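PDB 2WMF: fucolectin-related protein from Streptococcus pneumoniae, which is a family 98 glycoside hydrolase that probably cleaves fucosylated blood-group antigen glycans of the host, acting within the sugar chain. Local coordinates for residues L117-A122 with K144-I149; G174-W179 with N206-T211; Q354-N359 with S404-Y409; G369-L374 with S412-L417; N526-T531 with H553-E558. All blocks are in the same frame, centred on the assembly; numbering follows the deposited sequence.

Contact 1: L117-A122 with K144-I149; sequences LVIMSA and KGVLNI
Met-120 lays its side chain across the amide of Asn-148. Its CB meets Asn-148 OD1 at 3.5 Å, and its bent end brings CE to 3.6 Å from Asn-148 ND2. The amide has polar partners of its own: OD1 takes a bond from Asn-151, and ND2 makes a weak one to Ser-163. On the same side, Ile-119 CD1 rests on Val-146 CG2 at 3.9 Å. The other face of the sheet carries Val-118, whose CG2 touches both Leu-147 CD1 and Ile-149 CD1. The backbones pair in parallel: Leu-147 N bonds to Leu-117 O at 2.8 Å. The pairing then shifts by one residue. Leu-147 O accepts from Ile-119 N at 3.0 Å and, weakly, from Met-120 N. This is a beta bulge. Beyond it, Ser-121 OG donates to Ile-149 O at 2.7 Å. Helix 159-172 packs against the Met-120 side, and Val-118 points to the barrel interior. Strand 115-121, helix 130-139 and strand 143-149 form a beta-alpha-beta unit of a (beta/alpha)8 barrel.

Contact 2: G174-W179 with N206-T211; sequences GAHFIW and NLVLAT
Phe-177 and Leu-207 pair on neighbouring strands, the fifth and sixth of the eight-stranded parallel barrel. The ladder is regular. Phe-177 N donates to Asn-206 O at 2.8 Å, and Phe-177 O accepts from Val-208 N with an N-H...O angle of 170°. Trp-179 N to Val-208 O continues it at 2.9 Å. The last bond, Ala-210 N to Trp-179 O, is more bent at 135°. Side chains of paired residues fall on the same face. Leu-207 CD1 sits at the ring edge of Phe-177, 3.8 Å from CD2, and the two side chains run alongside each other. The same face holds Trp-179, whose CB touches Leu-209 CD2 at 3.9 Å. In this (beta/alpha)8 fold that is the outer, helix-facing side, and helix 159-172 contacts both aromatic side chains. Ile-178 and Val-208 point to the interior, side by side, with Ile-178 CG1 3.9 Å from Val-208 CB. Val-208 CG2 also reaches His-176 CD2 at 4.0 Å. With CG anti to the backbone N (chi1 -167°), the Trp-179 indole leads away from strand 207-212. Its NE1 bonds to Asp-181, and its ring meets those of Trp-187 and Phe-196.

Contact 3: Q354-N359 with S404-Y409; sequences QGLYSN and SSKVNY
The flat group at the centre is the peptide carbonyl of Gln-354, and Lys-406 approaches it in its plane. Lys-406 NZ donates to Gln-354 O at 3.0 Å, with a C=O...N angle of 146°. The ammonium also bonds to Phe-352 O, so two backbone carbonyls of one loop hold it. The lysine chain is extended at first and then turns at chi3 (74°), which carries NZ round to the loop. The next peptide carbonyl has an apolar neighbour. Val-407 CG2 lies 3.5 Å from Gly-355 O, and CG1 is near the same oxygen at 3.8 Å. Gly-355 has a positive phi, and its bare CA comes 4.0 Å from Val-407 CG2. Leu-356 completes the contact with its two branches. CD1 touches the aliphatic part of Lys-406, 4.0 Å from CD, so the methylene part of the lysine has an apolar neighbour. Leu-356 CD2 meets Val-407 CG2 at 4.2 Å. Leu-356 is buried and also packs on Tyr-371. Within the loop, Gln-354 NE2 makes a weak bond to Asn-359 O. The helix side is a first turn, with Tyr-409 N bonded to Ser-405 O. The arrangement is a surface loop docked on the N-terminal turn of helix 406-413, in the C-terminal part of the protein.

Contact 4: G369-L374 with S412-L417; sequences GRYHIL and SLYPKL
Two hydrogen bonds from Arg-370 converge on one backbone oxygen. NE reaches Tyr-414 O at 2.8 Å and NH2 reaches it at 3.1 Å, a side-on grip with the oxygen in the guanidinium plane. Lys-416 N lies over one guanidinium face without a hydrogen bond, and Lys-416 CB is 3.5 Å from Arg-370 NH1. Two waters add bridges: one joins Arg-370 O to Pro-415 O, the other links Tyr-371 O and Tyr-414 OH. The loop side is a type I beta turn, Gly-369 to His-372, set against the chain leaving helix 406-413. Aromatic contacts centre on the Tyr-414 ring. Tyr-371 turns its edge toward the face of this ring in an offset edge-to-face pair, centroids 5.6 Å apart and planes at 72°. Tyr-371 CA adds a CH-pi contact 4.1 Å from the ring centroid. Apolar packing is added by Leu-374 CD2, 3.9 Å from Tyr-414 CE2. The Tyr-414 hydroxyl also bonds to the backbone N of Lys-336 and of Ala-337.

Contact 5: N526-T531 with H553-E558; sequences NDFRTT and HYTYTE
Van der Waals contact carries this pair, and Phe-528 is its main element. The ring sits against the backbone of His-553 and Tyr-554. Its CZ is 3.5 Å from His-553 C, and CE1 is 3.8 Å from His-553 CA. His-553 O sits above one face of the ring, nearer its margin than its middle. Phe-528 CE2 reaches Tyr-554 N at 3.9 Å. Farther along, Phe-528 CE2 is 4.4 Å from Thr-555 CG2. The CB of Phe-528 points toward strand 554-561, and CG is anti to the carbonyl carbon (chi1 -65°), which lays the ring against this backbone.

A second, looser contact involves polar groups. Asn-526 ND2 lies 3.9 Å from His-553 CE1, with the amide and imidazole planes 27° apart. His-553 ND1 makes a weak hydrogen bond to Asp-525 O.

Hydrogen bonding does not join the two segments directly. Strand 566-573 runs between strands 529-536 and 554-561 in a six-stranded antiparallel sheet, and strand 554-561 is an outermost strand of that sheet in this chain. Backbone bonds tie Arg-529 to His-573 and Thr-555 to Asn-572. The Asn-572 side chain links the strands on its two sides: ND2 meets Thr-530 OG1 and OD1 meets Thr-555 OG1. Tyr-554 points away from Phe-528 and touches Ile-547 of the second antiparallel sheet.

Contacts 1 and 2 are consecutive steps round one barrel, their centres 10 Å apart. Strands 143-149 and 176-180 join them: Ile-178 N bonds to Val-146 O and Asn-148 N to Ile-178 O, both at 2.9 Å. Active sites of such barrels usually lie at the C-terminal strand ends. Contacts 3 and 4 share helix 406-413, with centres 11 Å apart. Tyr-357 OH bonds to Leu-374 N at 3.0 Å, tying two parts of one long loop together. Contact 4 comes within about 8 Å of contact 2, nearest atoms. Helix 219-231 touches both. Contact 5 stands apart in one of the two antiparallel sheets, about 18 Å from contact 4 at the nearest atoms.

Contact 1: L117-A122 with K144-I149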
# COMPACT_ATOMS: atom_id res chain seq x y z
N LEU A 117 6.77 -17.61 3.06
CA LEU A 117 6.58 -18.45 1.88
C LEU A 117 5.18 -18.23 1.32
O LEU A 117 4.22 -18.25 2.06
CB LEU A 117 6.71 -19.93 2.21
CG LEU A 117 7.95 -20.45 2.92
CD1 LEU A 117 7.82 -21.97 3.10
CD2 LEU A 117 9.17 -20.03 2.13
N VAL A 118 5.08 -18.04 0.01
CA VAL A 118 3.78 -18.04 -0.68
C VAL A 118 3.41 -19.51 -0.91
O VAL A 118 4.08 -20.19 -1.69
CB VAL A 118 3.81 -17.31 -2.03
CG1 VAL A 118 2.42 -17.38 -2.67
CG2 VAL A 118 4.32 -15.84 -1.88
N ILE A 119 2.40 -19.98 -0.19
CA ILE A 119 1.95 -21.38 -0.28
C ILE A 119 0.57 -21.58 -0.87
O ILE A 119 0.17 -22.72 -1.12
CB ILE A 119 2.06 -22.14 1.07
CG1 ILE A 119 1.02 -21.64 2.08
CG2 ILE A 119 3.54 -22.00 1.63
CD1 ILE A 119 0.94 -22.51 3.31
N MET A 120 -0.16 -20.48 -1.11
CA MET A 120 -1.47 -20.52 -1.72
C MET A 120 -1.61 -19.39 -2.75
O MET A 120 -1.17 -18.29 -2.49
CB MET A 120 -2.60 -20.34 -0.69
CG MET A 120 -2.85 -21.52 0.28
SD MET A 120 -4.17 -21.17 1.44
CE MET A 120 -5.62 -21.46 0.42
N SER A 121 -2.16 -19.73 -3.93
CA SER A 121 -2.46 -18.73 -4.94
C SER A 121 -3.36 -19.29 -6.05
O SER A 121 -3.36 -20.50 -6.31
CB SER A 121 -1.18 -18.21 -5.58
OG SER A 121 -1.43 -17.07 -6.39
N ALA A 122 -4.14 -18.39 -6.63
CA ALA A 122 -4.89 -18.63 -7.86
C ALA A 122 -5.71 -19.94 -7.81
O ALA A 122 -5.69 -20.74 -8.76
CB ALA A 122 -3.95 -18.58 -9.07
N LYS A 144 8.87 -16.91 9.17
CA LYS A 144 8.01 -16.01 9.91
C LYS A 144 6.54 -16.16 9.61
O LYS A 144 5.70 -15.67 10.36
CB LYS A 144 8.44 -14.53 9.69
CG LYS A 144 9.91 -14.25 10.02
CD LYS A 144 10.17 -14.58 11.49
CE LYS A 144 11.48 -14.03 11.95
NZ LYS A 144 12.47 -14.51 11.09
N GLY A 145 6.20 -16.91 8.57
CA GLY A 145 4.81 -17.08 8.17
C GLY A 145 4.67 -17.43 6.72
O GLY A 145 5.64 -17.76 6.02
N VAL A 146 3.43 -17.33 6.25
CA VAL A 146 3.09 -17.74 4.88
C VAL A 146 2.07 -16.76 4.28
O VAL A 146 1.39 -16.05 5.01
CB VAL A 146 2.54 -19.18 4.80
CG1 VAL A 146 3.61 -20.14 5.32
CG2 VAL A 146 1.21 -19.36 5.56
N LEU A 147 1.95 -16.80 2.96
CA LEU A 147 1.05 -15.93 2.20
C LEU A 147 0.11 -16.74 1.30
O LEU A 147 0.51 -17.77 0.72
CB LEU A 147 1.84 -14.99 1.32
CG LEU A 147 2.69 -13.95 2.05
CD1 LEU A 147 4.18 -14.14 1.76
CD2 LEU A 147 2.17 -12.53 1.69
N ASN A 148 -1.13 -16.23 1.23
CA ASN A 148 -2.10 -16.61 0.23
C ASN A 148 -2.32 -15.35 -0.59
O ASN A 148 -2.67 -14.29 -0.04
CB ASN A 148 -3.39 -17.01 0.93
CG ASN A 148 -4.51 -17.42 -0.02
OD1 ASN A 148 -4.35 -17.38 -1.24
ND2 ASN A 148 -5.65 -17.83 0.54
N ILE A 149 -2.14 -15.45 -1.90
CA ILE A 149 -2.20 -14.29 -2.78
C ILE A 149 -3.07 -14.56 -3.99
O ILE A 149 -2.81 -15.51 -4.70
CB ILE A 149 -0.76 -13.89 -3.28
CG1 ILE A 149 0.18 -13.58 -2.11
CG2 ILE A 149 -0.82 -12.62 -4.17
CD1 ILE A 149 1.61 -13.17 -2.52

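Contact 2: G174-W179 with N206-T211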
# COMPACT_ATOMS: atom_id res chain seq x y z
N GLY A 174 3.61 -18.82 16.62
CA GLY A 174 3.79 -17.38 16.73
C GLY A 174 4.03 -16.69 15.40
O GLY A 174 4.59 -15.59 15.36
N ALA A 175 3.58 -17.34 14.33
CA ALA A 175 3.79 -16.86 12.99
C ALA A 175 2.58 -16.09 12.46
O ALA A 175 1.52 -16.03 13.12
CB ALA A 175 4.13 -18.04 12.07
N HIS A 176 2.73 -15.51 11.26
CA HIS A 176 1.62 -14.77 10.61
C HIS A 176 1.18 -15.43 9.29
O HIS A 176 2.01 -15.83 8.48
CB HIS A 176 2.01 -13.33 10.33
CG HIS A 176 2.08 -12.46 11.55
ND1 HIS A 176 3.24 -12.28 12.29
CD2 HIS A 176 1.12 -11.73 12.16
CE1 HIS A 176 2.97 -11.49 13.32
NE2 HIS A 176 1.69 -11.13 13.26
N PHE A 177 -0.12 -15.47 9.09
CA PHE A 177 -0.75 -15.84 7.84
C PHE A 177 -1.21 -14.54 7.20
O PHE A 177 -2.00 -13.78 7.79
CB PHE A 177 -1.95 -16.76 8.07
CG PHE A 177 -2.60 -17.31 6.79
CD1 PHE A 177 -2.11 -18.46 6.21
CD2 PHE A 177 -3.62 -16.61 6.15
CE1 PHE A 177 -2.66 -18.98 5.04
CE2 PHE A 177 -4.19 -17.10 4.99
CZ PHE A 177 -3.70 -18.27 4.42
N ILE A 178 -0.70 -14.28 6.00
CA ILE A 178 -0.96 -13.00 5.28
C ILE A 178 -1.73 -13.31 4.00
O ILE A 178 -1.22 -14.01 3.12
CB ILE A 178 0.34 -12.23 4.98
CG1 ILE A 178 1.13 -11.99 6.28
CG2 ILE A 178 0.02 -10.87 4.25
CD1 ILE A 178 2.38 -11.17 6.10
N TRP A 179 -2.95 -12.76 3.92
CA TRP A 179 -3.85 -13.03 2.78
C TRP A 179 -4.07 -11.75 1.95
O TRP A 179 -4.72 -10.83 2.42
CB TRP A 179 -5.21 -13.57 3.28
CG TRP A 179 -6.09 -14.16 2.20
CD1 TRP A 179 -6.02 -13.92 0.84
CD2 TRP A 179 -7.18 -15.06 2.39
NE1 TRP A 179 -7.00 -14.61 0.20
CE2 TRP A 179 -7.74 -15.32 1.12
CE3 TRP A 179 -7.75 -15.68 3.52
CZ2 TRP A 179 -8.82 -16.19 0.95
CZ3 TRP A 179 -8.81 -16.52 3.37
CH2 TRP A 179 -9.35 -16.77 2.08
N ASN A 206 -2.56 -13.63 14.72
CA ASN A 206 -1.64 -14.20 13.71
C ASN A 206 -2.09 -13.95 12.29
O ASN A 206 -1.43 -14.41 11.36
CB ASN A 206 -1.54 -15.71 13.93
CG ASN A 206 -1.10 -16.06 15.34
OD1 ASN A 206 0.11 -16.19 15.64
ND2 ASN A 206 -2.06 -16.25 16.20
N LEU A 207 -3.17 -13.18 12.12
CA LEU A 207 -3.77 -13.00 10.79
C LEU A 207 -3.55 -11.56 10.30
O LEU A 207 -3.78 -10.62 11.03
CB LEU A 207 -5.27 -13.26 10.83
CG LEU A 207 -6.09 -13.20 9.52
CD1 LEU A 207 -5.48 -14.15 8.44
CD2 LEU A 207 -7.58 -13.46 9.78
N VAL A 208 -3.14 -11.42 9.05
CA VAL A 208 -3.11 -10.14 8.34
C VAL A 208 -3.98 -10.28 7.09
O VAL A 208 -3.72 -11.19 6.27
CB VAL A 208 -1.70 -9.77 7.89
CG1 VAL A 208 -1.74 -8.40 7.20
CG2 VAL A 208 -0.70 -9.83 9.09
N LEU A 209 -5.00 -9.43 6.96
CA LEU A 209 -5.84 -9.41 5.76
C LEU A 209 -5.41 -8.15 4.97
O LEU A 209 -5.16 -7.08 5.55
CB LEU A 209 -7.33 -9.42 6.12
CG LEU A 209 -7.81 -10.70 6.84
CD1 LEU A 209 -9.31 -10.62 7.26
CD2 LEU A 209 -7.43 -11.95 6.02
N ALA A 210 -5.29 -8.28 3.66
CA ALA A 210 -4.68 -7.22 2.86
C ALA A 210 -5.25 -7.13 1.46
O ALA A 210 -5.68 -8.11 0.87
CB ALA A 210 -3.12 -7.40 2.82
N THR A 211 -5.20 -5.92 0.92
CA THR A 211 -5.76 -5.68 -0.38
C THR A 211 -4.78 -6.14 -1.49
O THR A 211 -3.61 -6.44 -1.26
CB THR A 211 -6.08 -4.16 -0.57
OG1 THR A 211 -4.85 -3.43 -0.68
CG2 THR A 211 -6.92 -3.59 0.61

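Contact 3: Q354-N359 with S404-Y409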
# COMPACT_ATOMS: atom_id res chain seq x y z
N GLN A 354 -19.17 7.59 -4.79
CA GLN A 354 -19.37 8.81 -5.64
C GLN A 354 -19.93 9.95 -4.79
O GLN A 354 -20.78 9.75 -3.90
CB GLN A 354 -20.34 8.48 -6.74
CG GLN A 354 -19.87 7.42 -7.67
CD GLN A 354 -18.96 7.94 -8.74
OE1 GLN A 354 -18.80 9.16 -8.92
NE2 GLN A 354 -18.36 7.03 -9.50
N GLY A 355 -19.45 11.16 -5.03
CA GLY A 355 -19.84 12.27 -4.18
C GLY A 355 -19.26 12.38 -2.81
O GLY A 355 -19.38 13.41 -2.17
N LEU A 356 -18.62 11.30 -2.36
CA LEU A 356 -17.98 11.28 -1.06
C LEU A 356 -16.50 11.39 -1.22
O LEU A 356 -15.92 12.46 -0.96
CB LEU A 356 -18.33 10.00 -0.23
CG LEU A 356 -19.75 9.92 0.26
CD1 LEU A 356 -20.04 8.50 0.79
CD2 LEU A 356 -19.99 11.07 1.28
N TYR A 357 -15.86 10.33 -1.71
CA TYR A 357 -14.43 10.38 -1.76
C TYR A 357 -13.69 9.57 -2.79
O TYR A 357 -12.46 9.61 -2.83
CB TYR A 357 -13.87 10.12 -0.40
CG TYR A 357 -14.00 8.74 0.22
CD1 TYR A 357 -13.16 7.70 -0.14
CD2 TYR A 357 -14.88 8.52 1.27
CE1 TYR A 357 -13.26 6.44 0.50
CE2 TYR A 357 -14.96 7.26 1.91
CZ TYR A 357 -14.12 6.26 1.53
OH TYR A 357 -14.17 5.06 2.20
N SER A 358 -14.42 8.86 -3.65
CA SER A 358 -13.79 8.26 -4.82
C SER A 358 -14.77 8.32 -5.98
O SER A 358 -15.87 7.71 -5.93
CB SER A 358 -13.38 6.79 -4.60
OG SER A 358 -12.79 6.27 -5.81
N ASN A 359 -14.35 9.01 -7.04
CA ASN A 359 -15.10 9.06 -8.30
C ASN A 359 -14.83 7.83 -9.17
O ASN A 359 -15.51 7.61 -10.18
CB ASN A 359 -14.73 10.33 -9.10
CG ASN A 359 -15.07 11.65 -8.39
OD1 ASN A 359 -14.36 12.66 -8.56
ND2 ASN A 359 -16.18 11.67 -7.65
N SER A 404 -30.98 8.47 1.07
CA SER A 404 -31.71 9.20 0.03
C SER A 404 -30.99 10.53 -0.22
O SER A 404 -31.03 11.04 -1.35
CB SER A 404 -33.17 9.43 0.42
OG SER A 404 -33.28 10.37 1.50
N SER A 405 -30.34 11.08 0.81
CA SER A 405 -29.41 12.18 0.61
C SER A 405 -28.09 11.87 1.34
O SER A 405 -27.69 12.48 2.33
CB SER A 405 -30.00 13.49 1.08
OG SER A 405 -30.23 13.41 2.47
N LYS A 406 -27.41 10.91 0.77
CA LYS A 406 -26.22 10.31 1.33
C LYS A 406 -25.14 11.36 1.67
O LYS A 406 -24.59 11.38 2.78
CB LYS A 406 -25.68 9.31 0.30
CG LYS A 406 -24.32 8.75 0.60
CD LYS A 406 -23.81 7.89 -0.54
CE LYS A 406 -23.37 8.78 -1.73
NZ LYS A 406 -22.99 8.02 -2.96
N VAL A 407 -24.82 12.20 0.69
CA VAL A 407 -23.72 13.16 0.89
C VAL A 407 -24.07 14.21 1.94
O VAL A 407 -23.27 14.51 2.84
CB VAL A 407 -23.28 13.81 -0.47
CG1 VAL A 407 -22.29 14.94 -0.23
CG2 VAL A 407 -22.71 12.74 -1.38
N ASN A 408 -25.28 14.77 1.85
CA ASN A 408 -25.70 15.75 2.86
C ASN A 408 -25.68 15.13 4.27
O ASN A 408 -25.26 15.77 5.24
CB ASN A 408 -27.09 16.28 2.53
CG ASN A 408 -27.09 17.24 1.33
OD1 ASN A 408 -26.03 17.75 0.92
ND2 ASN A 408 -28.27 17.48 0.76
N TYR A 409 -26.15 13.89 4.39
CA TYR A 409 -26.18 13.24 5.70
C TYR A 409 -24.78 13.02 6.26
O TYR A 409 -24.47 13.39 7.39
CB TYR A 409 -26.94 11.92 5.67
CG TYR A 409 -26.96 11.32 7.05
CD1 TYR A 409 -27.66 11.94 8.08
CD2 TYR A 409 -26.20 10.19 7.35
CE1 TYR A 409 -27.65 11.45 9.34
CE2 TYR A 409 -26.17 9.66 8.62
CZ TYR A 409 -26.90 10.29 9.63
OH TYR A 409 -26.84 9.77 10.92

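Contact 4: G369-L374 with S412-L417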
# COMPACT_ATOMS: atom_id res chain seq x y z
N GLY A 369 -10.32 13.59 1.75
CA GLY A 369 -9.95 12.97 3.02
C GLY A 369 -10.93 13.21 4.16
O GLY A 369 -10.68 12.77 5.25
N ARG A 370 -12.03 13.92 3.87
CA ARG A 370 -13.01 14.38 4.84
C ARG A 370 -13.59 13.27 5.72
O ARG A 370 -13.95 13.50 6.88
CB ARG A 370 -14.15 15.12 4.11
CG ARG A 370 -15.23 15.68 5.02
CD ARG A 370 -16.15 16.56 4.19
NE ARG A 370 -17.28 17.06 4.95
CZ ARG A 370 -18.13 17.97 4.49
NH1 ARG A 370 -17.98 18.44 3.25
NH2 ARG A 370 -19.15 18.37 5.22
N TYR A 371 -13.76 12.07 5.15
CA TYR A 371 -14.46 10.96 5.82
C TYR A 371 -13.46 9.85 6.19
O TYR A 371 -13.88 8.81 6.68
CB TYR A 371 -15.55 10.39 4.89
CG TYR A 371 -16.33 11.45 4.14
CD1 TYR A 371 -17.44 12.08 4.71
CD2 TYR A 371 -15.93 11.87 2.87
CE1 TYR A 371 -18.13 13.10 4.05
CE2 TYR A 371 -16.62 12.90 2.19
CZ TYR A 371 -17.70 13.50 2.77
OH TYR A 371 -18.36 14.48 2.04
N HIS A 372 -12.17 10.06 5.95
CA HIS A 372 -11.17 9.01 6.06
C HIS A 372 -11.59 7.86 5.14
O HIS A 372 -12.34 8.08 4.21
CB HIS A 372 -11.03 8.56 7.53
CG HIS A 372 -10.94 9.70 8.49
ND1 HIS A 372 -9.79 10.44 8.64
CD2 HIS A 372 -11.86 10.24 9.33
CE1 HIS A 372 -10.02 11.42 9.51
NE2 HIS A 372 -11.26 11.31 9.96
N ILE A 373 -11.11 6.66 5.42
CA ILE A 373 -11.76 5.43 4.88
C ILE A 373 -13.00 5.16 5.76
O ILE A 373 -12.90 5.01 7.00
CB ILE A 373 -10.82 4.20 4.93
CG1 ILE A 373 -9.72 4.34 3.87
CG2 ILE A 373 -11.60 2.91 4.72
CD1 ILE A 373 -8.51 3.41 4.11
N LEU A 374 -14.19 5.16 5.15
CA LEU A 374 -15.43 4.84 5.88
C LEU A 374 -15.46 3.30 6.11
O LEU A 374 -15.40 2.53 5.15
CB LEU A 374 -16.65 5.28 5.08
CG LEU A 374 -17.08 6.72 5.22
CD1 LEU A 374 -18.12 7.11 4.15
CD2 LEU A 374 -17.70 6.91 6.64
N SER A 412 -23.20 16.05 7.49
CA SER A 412 -23.70 16.51 8.79
C SER A 412 -22.94 15.89 9.98
O SER A 412 -23.02 16.39 11.10
CB SER A 412 -25.22 16.27 8.94
OG SER A 412 -25.54 14.94 9.27
N LEU A 413 -22.23 14.80 9.70
CA LEU A 413 -21.43 14.09 10.68
C LEU A 413 -19.93 14.37 10.62
O LEU A 413 -19.26 14.39 11.65
CB LEU A 413 -21.67 12.57 10.58
CG LEU A 413 -23.09 12.04 10.67
CD1 LEU A 413 -23.06 10.53 10.48
CD2 LEU A 413 -23.72 12.41 12.01
N TYR A 414 -19.40 14.54 9.40
CA TYR A 414 -18.00 14.81 9.18
C TYR A 414 -17.90 16.24 8.66
O TYR A 414 -18.23 16.50 7.52
CB TYR A 414 -17.46 13.86 8.10
CG TYR A 414 -17.32 12.43 8.53
CD1 TYR A 414 -16.13 11.96 9.10
CD2 TYR A 414 -18.36 11.51 8.34
CE1 TYR A 414 -15.99 10.62 9.47
CE2 TYR A 414 -18.20 10.17 8.74
CZ TYR A 414 -17.00 9.74 9.30
OH TYR A 414 -16.88 8.41 9.72
N PRO A 415 -17.44 17.17 9.49
CA PRO A 415 -17.31 18.55 9.00
C PRO A 415 -16.30 18.72 7.89
O PRO A 415 -15.32 17.95 7.78
CB PRO A 415 -16.84 19.32 10.22
CG PRO A 415 -16.40 18.34 11.16
CD PRO A 415 -17.08 17.06 10.91
N LYS A 416 -16.53 19.73 7.07
CA LYS A 416 -15.59 20.08 5.99
C LYS A 416 -14.39 20.78 6.63
O LYS A 416 -14.56 21.74 7.41
CB LYS A 416 -16.27 20.97 4.94
CG LYS A 416 -15.44 21.13 3.66
CD LYS A 416 -16.15 22.04 2.67
CE LYS A 416 -15.28 22.33 1.49
NZ LYS A 416 -15.99 23.06 0.40
N LEU A 417 -13.20 20.27 6.33
CA LEU A 417 -11.98 20.73 6.99
C LEU A 417 -11.01 21.53 6.14
O LEU A 417 -10.06 22.11 6.68
CB LEU A 417 -11.20 19.55 7.60
CG LEU A 417 -11.98 18.64 8.54
CD1 LEU A 417 -11.12 17.52 9.15
CD2 LEU A 417 -12.68 19.48 9.67
O HOH W 1 -14.24 15.55 8.75
O HOH W 2 -14.47 7.59 9.06

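Contact 5: N526-T531 with H553-E558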
# COMPACT_ATOMS: atom_id res chain seq x y z
N ASN A 526 15.91 14.54 -13.73
CA ASN A 526 16.38 15.92 -13.67
C ASN A 526 15.36 16.96 -14.13
O ASN A 526 15.66 18.17 -14.11
CB ASN A 526 17.73 16.06 -14.38
CG ASN A 526 18.83 15.27 -13.67
OD1 ASN A 526 19.32 14.29 -14.19
ND2 ASN A 526 19.17 15.67 -12.47
N ASP A 527 14.15 16.52 -14.48
CA ASP A 527 13.07 17.46 -14.80
C ASP A 527 12.39 17.79 -13.46
O ASP A 527 11.77 16.93 -12.86
CB ASP A 527 12.02 16.85 -15.72
CG ASP A 527 12.54 16.42 -17.10
OD1 ASP A 527 13.34 17.10 -17.71
OD2 ASP A 527 12.05 15.40 -17.63
N PHE A 528 12.53 19.02 -13.00
CA PHE A 528 11.93 19.44 -11.73
C PHE A 528 10.51 19.98 -11.99
O PHE A 528 10.20 20.52 -13.04
CB PHE A 528 12.74 20.52 -11.03
CG PHE A 528 14.12 20.09 -10.57
CD1 PHE A 528 14.57 18.78 -10.65
CD2 PHE A 528 14.96 21.05 -9.96
CE1 PHE A 528 15.86 18.43 -10.23
CE2 PHE A 528 16.23 20.69 -9.49
CZ PHE A 528 16.68 19.38 -9.61
N ARG A 529 9.66 19.87 -10.96
CA ARG A 529 8.28 20.37 -10.97
C ARG A 529 8.14 21.20 -9.68
O ARG A 529 8.77 20.89 -8.68
CB ARG A 529 7.25 19.20 -10.96
CG ARG A 529 7.55 18.17 -12.00
CD ARG A 529 6.39 17.23 -12.25
NE ARG A 529 5.82 16.47 -11.13
CZ ARG A 529 6.38 15.40 -10.55
NH1 ARG A 529 5.70 14.72 -9.64
NH2 ARG A 529 7.64 15.02 -10.82
N THR A 530 7.25 22.17 -9.69
CA THR A 530 7.15 23.14 -8.61
C THR A 530 5.97 22.87 -7.65
O THR A 530 4.81 22.70 -8.08
CB THR A 530 6.98 24.56 -9.16
OG1 THR A 530 8.09 24.85 -10.02
CG2 THR A 530 6.95 25.57 -8.00
N THR A 531 6.27 22.83 -6.35
CA THR A 531 5.31 22.77 -5.28
C THR A 531 5.44 24.11 -4.57
O THR A 531 6.54 24.50 -4.20
CB THR A 531 5.63 21.65 -4.26
OG1 THR A 531 5.66 20.39 -4.93
CG2 THR A 531 4.59 21.63 -3.14
N HIS A 553 18.53 17.38 -6.29
CA HIS A 553 17.17 17.22 -6.82
C HIS A 553 16.16 18.25 -6.30
O HIS A 553 14.94 18.04 -6.39
CB HIS A 553 16.72 15.76 -6.63
CG HIS A 553 17.41 14.84 -7.57
ND1 HIS A 553 16.85 14.40 -8.74
CD2 HIS A 553 18.69 14.39 -7.57
CE1 HIS A 553 17.73 13.68 -9.41
NE2 HIS A 553 18.85 13.64 -8.72
N TYR A 554 16.66 19.39 -5.80
CA TYR A 554 15.77 20.50 -5.52
C TYR A 554 16.44 21.86 -5.46
O TYR A 554 17.61 21.96 -5.13
CB TYR A 554 15.02 20.27 -4.19
CG TYR A 554 15.89 20.44 -2.95
CD1 TYR A 554 15.81 21.58 -2.16
CD2 TYR A 554 16.80 19.44 -2.57
CE1 TYR A 554 16.60 21.74 -1.03
CE2 TYR A 554 17.62 19.59 -1.44
CZ TYR A 554 17.52 20.76 -0.69
OH TYR A 554 18.33 20.91 0.46
N THR A 555 15.66 22.86 -5.81
CA THR A 555 15.96 24.25 -5.55
C THR A 555 14.74 24.93 -4.94
O THR A 555 13.64 24.39 -4.93
CB THR A 555 16.41 25.01 -6.81
OG1 THR A 555 15.34 25.10 -7.75
CG2 THR A 555 17.60 24.31 -7.48
N TYR A 556 14.94 26.12 -4.35
CA TYR A 556 13.83 26.85 -3.76
C TYR A 556 14.05 28.36 -3.73
O TYR A 556 15.20 28.83 -3.78
CB TYR A 556 13.49 26.33 -2.36
CG TYR A 556 14.56 26.59 -1.32
CD1 TYR A 556 14.47 27.69 -0.48
CD2 TYR A 556 15.65 25.73 -1.17
CE1 TYR A 556 15.46 27.95 0.47
CE2 TYR A 556 16.64 25.98 -0.23
CZ TYR A 556 16.53 27.09 0.59
OH TYR A 556 17.51 27.32 1.54
N THR A 557 12.94 29.09 -3.72
CA THR A 557 12.92 30.54 -3.48
C THR A 557 11.99 30.79 -2.31
O THR A 557 10.99 30.10 -2.15
CB THR A 557 12.48 31.35 -4.72
OG1 THR A 557 11.05 31.31 -4.93
CG2 THR A 557 13.23 30.91 -5.95
N GLU A 558 12.36 31.75 -1.46
CA GLU A 558 11.55 32.17 -0.31
C GLU A 558 11.01 33.57 -0.55
O GLU A 558 11.63 34.37 -1.27
CB GLU A 558 12.41 32.21 0.94
CG GLU A 558 12.94 30.88 1.35
CD GLU A 558 13.80 30.94 2.58
OE1 GLU A 558 15.02 31.14 2.44
OE2 GLU A 558 13.25 30.75 3.68